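Local coordinates for protein NADH oxidoreductase (PDB 3PI7) that probably binds NADPH and acts as an oxidoreductase of the quinone reductase type, at residues A144-N149 and E307-F312; A155-V160 and I182-E187; F168-T171 and L177-L180; A172-L177 and A203-I208; A210-N215 and K230-R235. All coordinates share one frame; numbering follows the deposited sequence. Where two conformers were deposited one is given.

Interaction 1 (A144-N149 and E307-F312)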
# COMPACT_ATOMS: atom_id res chain seq x y z
N ALA A 144 -26.71 -17.33 -12.72
CA ALA A 144 -25.41 -17.98 -12.84
C ALA A 144 -24.25 -17.04 -12.61
O ALA A 144 -23.19 -17.51 -12.26
CB ALA A 144 -25.26 -18.66 -14.20
N ALA A 145 -24.46 -15.73 -12.77
CA ALA A 145 -23.41 -14.75 -12.57
C ALA A 145 -23.84 -13.66 -11.56
O ALA A 145 -23.31 -12.56 -11.58
CB ALA A 145 -23.06 -14.13 -13.91
N MSE A 146 -24.78 -14.01 -10.67
CA MSE A 146 -25.34 -13.07 -9.69
C MSE A 146 -24.41 -12.80 -8.51
O MSE A 146 -24.56 -11.76 -7.86
CB MSE A 146 -26.73 -13.56 -9.19
CG MSE A 146 -27.43 -12.59 -8.22
SE MSE A 146 -29.10 -13.26 -7.50
CE MSE A 146 -30.18 -12.97 -9.12
N ILE A 147 -23.47 -13.67 -8.20
CA ILE A 147 -22.64 -13.45 -7.02
C ILE A 147 -21.33 -12.73 -7.23
O ILE A 147 -21.16 -11.68 -6.63
CB ILE A 147 -22.42 -14.80 -6.27
CG1 ILE A 147 -23.77 -15.34 -5.74
CG2 ILE A 147 -21.37 -14.68 -5.12
CD1 ILE A 147 -23.68 -16.77 -5.25
N VAL A 148 -20.37 -13.33 -7.95
CA VAL A 148 -18.99 -12.86 -7.98
C VAL A 148 -18.88 -11.43 -8.48
O VAL A 148 -18.47 -10.56 -7.71
CB VAL A 148 -18.04 -13.81 -8.75
CG1 VAL A 148 -16.62 -13.23 -8.81
CG2 VAL A 148 -18.02 -15.20 -8.09
N ASN A 149 -19.30 -11.16 -9.71
CA ASN A 149 -19.13 -9.81 -10.23
C ASN A 149 -20.10 -8.82 -9.61
O ASN A 149 -19.61 -7.79 -9.16
CB ASN A 149 -19.16 -9.76 -11.74
CG ASN A 149 -17.89 -10.37 -12.33
OD1 ASN A 149 -16.84 -10.42 -11.68
ND2 ASN A 149 -18.00 -10.93 -13.51
N GLU A 307 -29.70 -5.97 -2.82
CA GLU A 307 -29.56 -4.95 -3.87
C GLU A 307 -29.23 -5.58 -5.23
O GLU A 307 -29.76 -5.13 -6.24
CB GLU A 307 -28.49 -3.90 -3.49
CG GLU A 307 -28.27 -2.78 -4.51
CD GLU A 307 -29.40 -1.79 -4.71
OE1 GLU A 307 -30.31 -1.71 -3.86
OE2 GLU A 307 -29.36 -1.06 -5.73
N ALA A 308 -28.34 -6.60 -5.25
CA ALA A 308 -27.94 -7.28 -6.48
C ALA A 308 -29.17 -7.99 -7.07
O ALA A 308 -29.46 -7.77 -8.23
CB ALA A 308 -26.83 -8.29 -6.20
N GLN A 309 -29.89 -8.81 -6.27
CA GLN A 309 -31.07 -9.52 -6.76
C GLN A 309 -32.15 -8.51 -7.18
O GLN A 309 -32.70 -8.66 -8.27
CB GLN A 309 -31.62 -10.54 -5.76
CG GLN A 309 -32.89 -11.25 -6.27
CD GLN A 309 -32.95 -12.75 -6.12
OE1 GLN A 309 -33.51 -13.44 -6.98
NE2 GLN A 309 -32.53 -13.26 -4.98
N LYS A 310 -32.41 -7.44 -6.36
CA LYS A 310 -33.39 -6.42 -6.72
C LYS A 310 -33.08 -5.82 -8.11
O LYS A 310 -34.01 -5.64 -8.89
CB LYS A 310 -33.48 -5.31 -5.65
CG LYS A 310 -34.56 -4.27 -5.89
N ARG A 311 -31.79 -5.56 -8.41
CA ARG A 311 -31.36 -4.98 -9.69
C ARG A 311 -31.61 -5.95 -10.84
O ARG A 311 -31.95 -5.51 -11.94
CB ARG A 311 -29.88 -4.57 -9.64
CG ARG A 311 -29.64 -3.29 -8.83
CD ARG A 311 -28.17 -2.95 -8.71
NE ARG A 311 -27.62 -2.50 -9.99
CZ ARG A 311 -27.60 -1.24 -10.41
NH1 ARG A 311 -28.08 -0.27 -9.64
NH2 ARG A 311 -27.08 -0.94 -11.59
N PHE A 312 -31.49 -7.26 -10.57
CA PHE A 312 -31.76 -8.25 -11.61
C PHE A 312 -33.28 -8.40 -11.75
O PHE A 312 -33.78 -8.44 -12.87
CB PHE A 312 -31.05 -9.58 -11.32
CG PHE A 312 -29.59 -9.54 -11.70
CD1 PHE A 312 -29.19 -9.53 -13.03
CD2 PHE A 312 -28.60 -9.48 -10.72
CE1 PHE A 312 -27.84 -9.48 -13.38
CE2 PHE A 312 -27.24 -9.46 -11.06
CZ PHE A 312 -26.87 -9.44 -12.39
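The carboxamide of Gln309 is gripped at both ends by backbone groups, OE1 accepting from the N of Leu135 and NE2 donating to the O of Pro133, and the terminal methyl of Met146 rests against this tethered group. Met146, a selenomethionine, sends its CE to 4.0 Å from Gln309 OE1, while its SE lies 4.1 Å from Gln309 CB. Both residues were modelled in two conformers, and this account holds for one of each. The Met146 chain leaves the backbone fully extended, with CG opposite the main-chain N (chi1 -177°), and then bends at chi3 (-76°) to turn CE toward the helix. On the way it slides past Phe312 in the opposite sense: CE comes within 4.1 Å of Phe312 CB, and CG approaches Phe312 CD2 at 4.2 Å, oblique to the ring. The loop leading into helix 148-163 is thereby packed against helix 298-313, beside strand 131-133 of the GroES-like domain, whose Ile132 touches both Met146 and Gln309. Ala308 CB faces the same loop, 4.5 Å from Met146 O, a buried carbonyl oxygen that has no polar partner in the model. Farther along helix 148-163, Leu151 and Ile154 pack on Ala308, and Pro150 meets Phe312.

Interaction 2 (A155-V160 and I182-E187)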
# COMPACT_ATOMS: atom_id res chain seq x y z
N ALA A 155 -19.52 -3.88 -3.61
CA ALA A 155 -18.58 -3.63 -2.54
C ALA A 155 -17.49 -2.63 -2.93
O ALA A 155 -17.17 -1.75 -2.15
CB ALA A 155 -17.97 -4.94 -2.10
N MSE A 156 -16.95 -2.74 -4.15
CA MSE A 156 -15.87 -1.85 -4.57
C MSE A 156 -16.41 -0.49 -4.97
O MSE A 156 -15.77 0.51 -4.68
CB MSE A 156 -15.04 -2.49 -5.69
CG MSE A 156 -14.23 -3.69 -5.17
SE MSE A 156 -12.70 -4.18 -6.32
CE MSE A 156 -13.71 -3.98 -7.86
N PHE A 157 -17.60 -0.42 -5.55
CA PHE A 157 -18.15 0.89 -5.86
C PHE A 157 -18.45 1.64 -4.53
O PHE A 157 -18.31 2.87 -4.51
CB PHE A 157 -19.37 0.79 -6.77
CG PHE A 157 -19.86 2.16 -7.15
CD1 PHE A 157 -19.04 3.03 -7.88
CD2 PHE A 157 -21.11 2.61 -6.75
CE1 PHE A 157 -19.48 4.32 -8.19
CE2 PHE A 157 -21.55 3.89 -7.09
CZ PHE A 157 -20.72 4.75 -7.78
N ASP A 158 -18.77 0.90 -3.43
CA ASP A 158 -19.01 1.51 -2.11
C ASP A 158 -17.72 2.24 -1.65
O ASP A 158 -17.80 3.29 -1.05
CB ASP A 158 -19.44 0.44 -1.08
CG ASP A 158 -20.94 0.20 -0.95
OD1 ASP A 158 -21.73 0.99 -1.53
OD2 ASP A 158 -21.33 -0.75 -0.23
N ILE A 159 -16.53 1.67 -1.99
CA ILE A 159 -15.24 2.31 -1.65
C ILE A 159 -15.14 3.65 -2.39
O ILE A 159 -14.79 4.66 -1.80
CB ILE A 159 -14.04 1.41 -1.98
CG1 ILE A 159 -14.10 0.09 -1.18
CG2 ILE A 159 -12.71 2.15 -1.76
CD1 ILE A 159 -13.16 -1.04 -1.75
N VAL A 160 -15.47 3.63 -3.69
CA VAL A 160 -15.45 4.85 -4.51
C VAL A 160 -16.40 5.90 -3.89
O VAL A 160 -16.03 7.07 -3.76
CB VAL A 160 -15.83 4.53 -5.98
CG1 VAL A 160 -15.94 5.81 -6.81
CG2 VAL A 160 -14.80 3.59 -6.60
N ILE A 182 -19.11 0.55 -13.97
CA ILE A 182 -19.34 1.71 -14.84
C ILE A 182 -20.85 2.09 -14.79
O ILE A 182 -21.17 3.27 -14.60
CB ILE A 182 -18.83 1.48 -16.30
CG1 ILE A 182 -17.29 1.47 -16.33
CG2 ILE A 182 -19.34 2.61 -17.21
CD1 ILE A 182 -16.65 0.89 -17.61
N GLY A 183 -21.73 1.09 -14.89
CA GLY A 183 -23.19 1.25 -14.80
C GLY A 183 -23.63 1.91 -13.50
O GLY A 183 -24.38 2.89 -13.53
N LEU A 184 -23.14 1.41 -12.36
CA LEU A 184 -23.39 1.99 -11.03
C LEU A 184 -22.92 3.43 -10.96
O LEU A 184 -23.59 4.28 -10.39
CB LEU A 184 -22.63 1.19 -9.95
CG LEU A 184 -23.15 -0.21 -9.62
CD1 LEU A 184 -22.19 -0.93 -8.66
CD2 LEU A 184 -24.56 -0.16 -9.00
N ALA A 185 -21.70 3.69 -11.48
CA ALA A 185 -21.11 5.01 -11.49
C ALA A 185 -21.96 5.99 -12.26
O ALA A 185 -22.22 7.08 -11.75
CB ALA A 185 -19.72 4.93 -12.11
N LYS A 186 -22.45 5.59 -13.43
CA LYS A 186 -23.26 6.47 -14.30
C LYS A 186 -24.54 6.88 -13.57
O LYS A 186 -24.94 8.04 -13.64
CB LYS A 186 -23.57 5.77 -15.64
CG LYS A 186 -24.28 6.67 -16.66
CD LYS A 186 -24.67 5.91 -17.92
CE LYS A 186 -25.35 6.82 -18.92
NZ LYS A 186 -25.42 6.20 -20.27
N GLU A 187 -25.16 5.95 -12.84
CA GLU A 187 -26.38 6.20 -12.07
C GLU A 187 -26.18 7.27 -11.01
O GLU A 187 -27.09 8.06 -10.77
CB GLU A 187 -26.83 4.91 -11.35
CG GLU A 187 -27.39 3.82 -12.23
CD GLU A 187 -27.72 2.56 -11.45
OE1 GLU A 187 -27.93 2.65 -10.22
OE2 GLU A 187 -27.76 1.48 -12.08
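One face of the Phe157 ring is laid against the backbone and first side-chain carbon of helix 176-188. Leu184 CB sits over that face, 4.1 Å from the ring centroid and 22° off the ring normal, a CH-pi contact displaced toward the rim. Ala185 N lies above the same face, also near the rim. At the far end of the ring Phe157 CZ comes to 3.7 Å from Ala185 CA, and CE1 to 4.0 Å from Ala185 CB. Leu184 reaches back the other way, its CD1 packing 3.8 Å from Phe157 CB, and the two side chains pass each other in opposite directions. The first torsion of Phe157 (chi1 -175°) swings the ring away from the main-chain N and out across the gap between the helices. These helices, 148-163 and 176-188, precede and follow strand 167-170 of the parallel Rossmann sheet, and both reach the strand's Phe168: Val160 touches it from the first helix, Ala185 from the second. Around the Phe157 ring, Phe190 adds an edge-to-face contact from the loop after helix 176-188, while Ile181 and Glu188 of that helix also touch Phe157. Ile182, one turn before the main contacts, turns away from helix 148-163 and packs on Met170, Pro192 and Val194.

Interaction 3 (F168-T171 and L177-L180)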
# COMPACT_ATOMS: atom_id res chain seq x y z
N PHE A 168 -12.78 8.07 -10.76
CA PHE A 168 -12.05 6.93 -10.21
C PHE A 168 -11.47 6.16 -11.38
O PHE A 168 -11.87 6.40 -12.52
CB PHE A 168 -12.92 6.09 -9.28
CG PHE A 168 -14.02 5.35 -9.98
CD1 PHE A 168 -15.20 6.01 -10.36
CD2 PHE A 168 -13.87 4.01 -10.32
CE1 PHE A 168 -16.23 5.31 -10.97
CE2 PHE A 168 -14.91 3.32 -10.96
CZ PHE A 168 -16.05 3.99 -11.33
N VAL A 169 -10.47 5.33 -11.12
CA VAL A 169 -9.77 4.65 -12.21
C VAL A 169 -9.93 3.14 -12.11
O VAL A 169 -9.90 2.59 -11.01
CB VAL A 169 -8.25 5.05 -12.24
CG1 VAL A 169 -7.52 4.47 -13.46
CG2 VAL A 169 -8.07 6.56 -12.20
N MSE A 170 -9.97 2.49 -13.28
CA MSE A 170 -10.03 1.03 -13.34
C MSE A 170 -9.21 0.52 -14.50
O MSE A 170 -9.34 1.03 -15.61
CB MSE A 170 -11.47 0.52 -13.50
CG MSE A 170 -12.28 0.74 -12.25
SE MSE A 170 -13.97 -0.13 -12.34
CE MSE A 170 -14.78 0.97 -13.73
N THR A 171 -8.36 -0.48 -14.25
CA THR A 171 -7.70 -1.20 -15.35
C THR A 171 -8.63 -2.34 -15.79
O THR A 171 -9.57 -2.71 -15.07
CB THR A 171 -6.35 -1.72 -14.95
OG1 THR A 171 -6.45 -2.37 -13.69
CG2 THR A 171 -5.30 -0.67 -14.93
N LEU A 177 -16.94 -7.19 -14.74
CA LEU A 177 -16.95 -6.49 -13.46
C LEU A 177 -16.87 -4.95 -13.66
O LEU A 177 -17.69 -4.20 -13.09
CB LEU A 177 -15.79 -7.00 -12.61
CG LEU A 177 -15.56 -6.34 -11.26
CD1 LEU A 177 -16.83 -6.28 -10.41
CD2 LEU A 177 -14.49 -7.10 -10.50
N CYS A 178 -15.92 -4.50 -14.49
CA CYS A 178 -15.76 -3.07 -14.74
C CYS A 178 -17.01 -2.51 -15.38
O CYS A 178 -17.45 -1.41 -15.01
CB CYS A 178 -14.52 -2.79 -15.58
SG CYS A 178 -12.96 -3.03 -14.69
N LYS A 179 -17.64 -3.27 -16.29
CA LYS A 179 -18.87 -2.81 -16.91
C LYS A 179 -19.99 -2.66 -15.88
O LYS A 179 -20.74 -1.70 -15.97
CB LYS A 179 -19.28 -3.71 -18.08
CG LYS A 179 -18.25 -3.66 -19.21
CD LYS A 179 -18.76 -4.21 -20.54
CE LYS A 179 -18.86 -5.71 -20.57
NZ LYS A 179 -19.12 -6.17 -21.96
N LEU A 180 -20.09 -3.55 -14.88
CA LEU A 180 -21.11 -3.38 -13.84
C LEU A 180 -20.83 -2.11 -13.01
O LEU A 180 -21.75 -1.37 -12.65
CB LEU A 180 -21.14 -4.60 -12.90
CG LEU A 180 -21.69 -5.92 -13.45
CD1 LEU A 180 -21.50 -7.01 -12.46
CD2 LEU A 180 -23.14 -5.79 -13.84
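Met170 and Cys178 point at each other across the gap between strand 167-170 and helix 176-188, bringing selenium and sulfur side by side. Met170 is a selenomethionine, and its SE lies 3.9 Å from Cys178 SG. The turn about the CG-SE bond (chi3 -68°) carries CE along the helix surface to 3.8 Å from Cys178 O. Nearer the strand, Met170 CB is 4.0 Å from the same SG. The cysteine sulfur therefore touches the Met170 chain at CB and at SE, while the methyl reaches over the cysteine backbone. Cys178 was modelled in two conformers; in the one described here SG stands opposite its own carbonyl carbon (chi1 -72°) and leans toward the end of the strand. There it comes to 3.4 Å from Thr171 O. The Thr171 side chain points away from the helix, its OG1 hydrogen-bonded to Asp239 and to the N of Ala240. Strand and helix are the first two elements of the beta-alpha-beta unit completed by strand 191-196, part of the Rossmann fold, and the contact lies near the start of the helix, where Ser175 OG receives the N-H of Cys178. Ile181 and Ile182 also pack on Met170. Soft, polarisable atoms thus meet mainly through dispersion where Met170 faces Cys178, while SG, in this conformer, sits beside the carbonyl oxygens of Thr171 and Ala172.

Interaction 4 (A172-L177 and A203-I208)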
# COMPACT_ATOMS: atom_id res chain seq x y z
N ALA A 172 -8.37 -2.94 -16.98
CA ALA A 172 -9.20 -4.02 -17.57
C ALA A 172 -10.62 -3.51 -17.72
O ALA A 172 -11.57 -4.13 -17.26
CB ALA A 172 -9.16 -5.28 -16.70
N GLY A 173 -10.74 -2.32 -18.29
CA GLY A 173 -12.01 -1.63 -18.46
C GLY A 173 -13.11 -2.41 -19.14
O GLY A 173 -14.28 -2.21 -18.84
N ALA A 174 -12.76 -3.33 -20.03
CA ALA A 174 -13.79 -4.06 -20.76
C ALA A 174 -14.29 -5.31 -20.04
O ALA A 174 -15.15 -6.01 -20.58
CB ALA A 174 -13.27 -4.43 -22.13
N SER A 175 -13.77 -5.62 -18.84
CA SER A 175 -14.18 -6.82 -18.12
C SER A 175 -15.64 -6.70 -17.65
O SER A 175 -16.12 -5.59 -17.49
CB SER A 175 -13.25 -7.06 -16.93
OG SER A 175 -13.47 -6.11 -15.91
N GLN A 176 -16.35 -7.84 -17.46
CA GLN A 176 -17.74 -7.77 -16.99
C GLN A 176 -17.86 -6.97 -15.68
O GLN A 176 -18.79 -6.17 -15.52
CB GLN A 176 -18.35 -9.16 -16.79
CG GLN A 176 -19.82 -9.09 -16.40
CD GLN A 176 -20.64 -8.40 -17.47
OE1 GLN A 176 -21.15 -7.28 -17.27
NE2 GLN A 176 -20.68 -8.99 -18.66
N LEU A 177 -16.94 -7.19 -14.74
CA LEU A 177 -16.95 -6.49 -13.46
C LEU A 177 -16.87 -4.95 -13.66
O LEU A 177 -17.69 -4.20 -13.09
CB LEU A 177 -15.79 -7.00 -12.61
CG LEU A 177 -15.56 -6.34 -11.26
CD1 LEU A 177 -16.83 -6.28 -10.41
CD2 LEU A 177 -14.49 -7.10 -10.50
N ALA A 203 -15.84 2.84 -27.75
CA ALA A 203 -17.24 3.22 -27.92
C ALA A 203 -18.17 2.50 -26.95
O ALA A 203 -19.01 3.16 -26.33
CB ALA A 203 -17.69 2.98 -29.36
N LEU A 204 -18.00 1.18 -26.76
CA LEU A 204 -18.94 0.47 -25.90
C LEU A 204 -18.80 0.89 -24.45
O LEU A 204 -19.82 0.99 -23.76
CB LEU A 204 -18.88 -1.06 -26.04
CG LEU A 204 -17.72 -1.85 -25.43
CD1 LEU A 204 -18.10 -2.40 -24.07
CD2 LEU A 204 -17.40 -3.07 -26.32
N LEU A 205 -17.56 1.13 -23.99
CA LEU A 205 -17.36 1.52 -22.59
C LEU A 205 -17.85 2.93 -22.35
O LEU A 205 -18.45 3.19 -21.31
CB LEU A 205 -15.90 1.34 -22.14
CG LEU A 205 -15.51 -0.12 -22.05
CD1 LEU A 205 -14.07 -0.29 -21.74
CD2 LEU A 205 -16.40 -0.91 -21.06
N LYS A 206 -17.69 3.82 -23.34
CA LYS A 206 -18.22 5.17 -23.21
C LYS A 206 -19.75 5.14 -23.22
O LYS A 206 -20.38 5.90 -22.47
CB LYS A 206 -17.67 6.05 -24.31
CG LYS A 206 -16.30 6.59 -23.98
CD LYS A 206 -15.68 7.30 -25.16
CE LYS A 206 -14.36 7.90 -24.79
NZ LYS A 206 -13.69 8.55 -25.95
N ASP A 207 -20.33 4.22 -24.01
CA ASP A 207 -21.78 4.06 -24.11
C ASP A 207 -22.41 3.72 -22.76
O ASP A 207 -23.44 4.28 -22.40
CB ASP A 207 -22.13 2.98 -25.13
CG ASP A 207 -23.62 2.84 -25.35
OD1 ASP A 207 -24.25 3.83 -25.81
OD2 ASP A 207 -24.17 1.75 -25.04
N ILE A 208 -21.76 2.85 -21.98
CA ILE A 208 -22.32 2.44 -20.70
C ILE A 208 -22.00 3.45 -19.58
O ILE A 208 -22.54 3.32 -18.48
CB ILE A 208 -21.91 0.99 -20.33
CG1 ILE A 208 -20.40 0.79 -20.40
CG2 ILE A 208 -22.66 -0.02 -21.23
CD1 ILE A 208 -19.91 -0.29 -19.56
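The turn that links the first strand of the Rossmann unit to helix 176-188, where proteins of this fold commonly hold the pyrophosphate of a dinucleotide, presents Gly173 and Ala174 to Leu205 of helix 202-208. Both methyls of Leu205 lie against the same side of the Gly173 carbonyl: CD2 is past the oxygen, 3.3 Å from Gly173 O, and CD1 is over the C-O bond, 3.5 Å from Gly173 C. Leu205 CD1 also reaches Ala174, at 3.7 Å from its N and 4.2 Å from its CB. Chi1 of Leu205 (-69°) sets CG opposite its own carbonyl carbon and directs the forked end at the turn. Gly173 brings its backbone close to that fork, with no side chain between. The turn itself is of type I, from Ala172 to Ser175, closed by a bond of 3.1 Å from Ser175 N to Ala172 O. Ser175 is the N-cap residue of helix 176-188, so the helix starts just beyond the residues that Leu205 covers, and Gly173 is further tied by backbone hydrogen bonding to Thr195. Leu205 thus fills the angle between three elements: the turn, helix 176-188, from which Lys179 and Ile182 touch it, and strand 191-196, which contributes Val194 and Val196. Ile208, one turn later in helix 202-208, continues the packing on Lys179 and Ile182.

Interaction 5 (A210-N215 and K230-R235)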
# COMPACT_ATOMS: atom_id res chain seq x y z
N ALA A 210 -18.47 5.25 -19.16
CA ALA A 210 -17.10 5.63 -18.80
C ALA A 210 -16.83 7.05 -19.26
O ALA A 210 -17.23 7.43 -20.36
CB ALA A 210 -16.10 4.68 -19.41
N ALA A 211 -16.24 7.87 -18.37
CA ALA A 211 -15.91 9.27 -18.71
C ALA A 211 -14.69 9.30 -19.60
O ALA A 211 -14.61 10.12 -20.52
CB ALA A 211 -15.66 10.08 -17.45
N HIS A 212 -13.71 8.43 -19.31
CA HIS A 212 -12.49 8.32 -20.11
C HIS A 212 -12.18 6.87 -20.39
O HIS A 212 -12.28 6.03 -19.49
CB HIS A 212 -11.30 8.96 -19.35
CG HIS A 212 -11.43 10.43 -19.13
ND1 HIS A 212 -10.90 11.34 -20.02
CD2 HIS A 212 -12.00 11.10 -18.10
CE1 HIS A 212 -11.16 12.54 -19.50
NE2 HIS A 212 -11.85 12.44 -18.37
N VAL A 213 -11.73 6.58 -21.61
CA VAL A 213 -11.35 5.22 -21.98
C VAL A 213 -10.01 5.38 -22.66
O VAL A 213 -9.94 6.02 -23.70
CB VAL A 213 -12.38 4.46 -22.85
CG1 VAL A 213 -11.92 3.01 -23.09
CG2 VAL A 213 -13.75 4.47 -22.20
N LEU A 214 -8.95 4.88 -22.03
CA LEU A 214 -7.61 5.08 -22.58
C LEU A 214 -7.05 3.78 -23.09
O LEU A 214 -7.11 2.77 -22.39
CB LEU A 214 -6.67 5.65 -21.51
CG LEU A 214 -7.16 6.91 -20.73
CD1 LEU A 214 -6.13 7.36 -19.73
CD2 LEU A 214 -7.52 8.04 -21.67
N ASN A 215 -6.48 3.81 -24.30
CA ASN A 215 -5.84 2.64 -24.88
C ASN A 215 -4.39 2.67 -24.38
O ASN A 215 -3.61 3.57 -24.71
CB ASN A 215 -5.96 2.63 -26.42
CG ASN A 215 -5.48 1.33 -27.03
OD1 ASN A 215 -4.67 0.61 -26.45
ND2 ASN A 215 -6.00 0.99 -28.20
N LYS A 230 -4.78 15.03 -14.10
CA LYS A 230 -4.82 16.43 -13.67
C LYS A 230 -6.26 16.96 -13.76
O LYS A 230 -6.72 17.65 -12.86
CB LYS A 230 -3.87 17.29 -14.52
CG LYS A 230 -3.77 18.75 -14.06
CD LYS A 230 -2.73 19.56 -14.83
CE LYS A 230 -2.81 21.05 -14.55
NZ LYS A 230 -2.31 21.42 -13.19
N ALA A 231 -6.96 16.61 -14.85
CA ALA A 231 -8.31 17.10 -15.11
C ALA A 231 -9.36 16.51 -14.15
O ALA A 231 -10.27 17.22 -13.69
CB ALA A 231 -8.69 16.81 -16.55
N GLU A 232 -9.20 15.24 -13.80
CA GLU A 232 -10.24 14.50 -13.05
C GLU A 232 -9.94 14.32 -11.57
O GLU A 232 -10.89 14.13 -10.80
CB GLU A 232 -10.46 13.13 -13.68
CG GLU A 232 -11.02 13.19 -15.10
CD GLU A 232 -12.44 13.71 -15.28
OE1 GLU A 232 -13.20 13.72 -14.28
OE2 GLU A 232 -12.80 14.07 -16.42
N GLN A 233 -8.66 14.28 -11.19
CA GLN A 233 -8.18 14.12 -9.79
C GLN A 233 -8.82 12.91 -9.06
O GLN A 233 -9.35 13.05 -7.95
CB GLN A 233 -8.47 15.40 -9.00
CG GLN A 233 -7.73 16.63 -9.55
CD GLN A 233 -6.28 16.60 -9.16
OE1 GLN A 233 -5.40 16.26 -9.96
NE2 GLN A 233 -5.99 16.88 -7.91
N PRO A 234 -8.82 11.71 -9.67
CA PRO A 234 -9.38 10.54 -8.95
C PRO A 234 -8.53 10.13 -7.75
O PRO A 234 -7.32 10.31 -7.77
CB PRO A 234 -9.32 9.42 -10.01
CG PRO A 234 -8.14 9.80 -10.86
CD PRO A 234 -8.25 11.30 -10.97
N ARG A 235 -9.16 9.51 -6.77
CA ARG A 235 -8.39 9.00 -5.64
C ARG A 235 -8.45 7.49 -5.57
O ARG A 235 -7.51 6.89 -5.06
CB ARG A 235 -8.85 9.65 -4.33
CG ARG A 235 -8.21 11.05 -4.15
CD ARG A 235 -8.37 11.61 -2.74
NE ARG A 235 -9.75 11.67 -2.26
CZ ARG A 235 -10.64 12.61 -2.60
NH1 ARG A 235 -10.30 13.58 -3.44
NH2 ARG A 235 -11.86 12.58 -2.10
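His212 and Glu232 share the same first torsion (chi1 -64°), which places CG of each opposite its carbonyl carbon; a further bend at chi2 of Glu232 curls the carboxylate round toward the imidazole. The two side chains come from opposite directions, one from the start of strand 212-215, the other from the last turn of helix 221-232. His212 NE2 donates to Glu232 OE2 over 2.7 Å, with an N-H...O angle of 159°. The oxygen lies in the imidazole plane, at the ring edge, but the donor meets the carboxylate from above its plane, and the two flat groups stand 69° apart. Glu232 CG also passes close to the ring, 3.8 Å from His212 CD2. The helix and an edge strand of the parallel Rossmann sheet are joined in this way at the protein surface, with Val228 touching the His212 side chain. Glu232 OE1 forms a salt bridge with Arg191 at the start of the adjacent strand, and His212 ND1 is hydrogen-bonded to a glycerol, probably from the crystallisation liquor. With a histidine on one oxygen and an arginine on the other, the carboxylate is held through both oxygens and would be expected to stay ionised, and its charge would probably polarise the His212 ring.

Interactions 2 and 3 share helix 176-188 and interaction 4 uses the turn leading into it; all three belong to the buried interior of the Rossmann domain, with mostly apolar packing and, in 3 and 4, side-chain atoms against backbone carbonyls. Phe168 and Ile182 knit interactions 2 and 3 together, and Ile182 also packs on Leu205 of interaction 4. Interaction 1 is likewise buried but lies toward the GroES-like domain; its loop leads into the helix used by interaction 2, and a salt bridge of 2.6 Å between Arg311 NH2 and Glu187 OE2 ties the two. Interaction 5, at the sheet margin, is a surface contact and alone among the five joins its segments by a hydrogen bond.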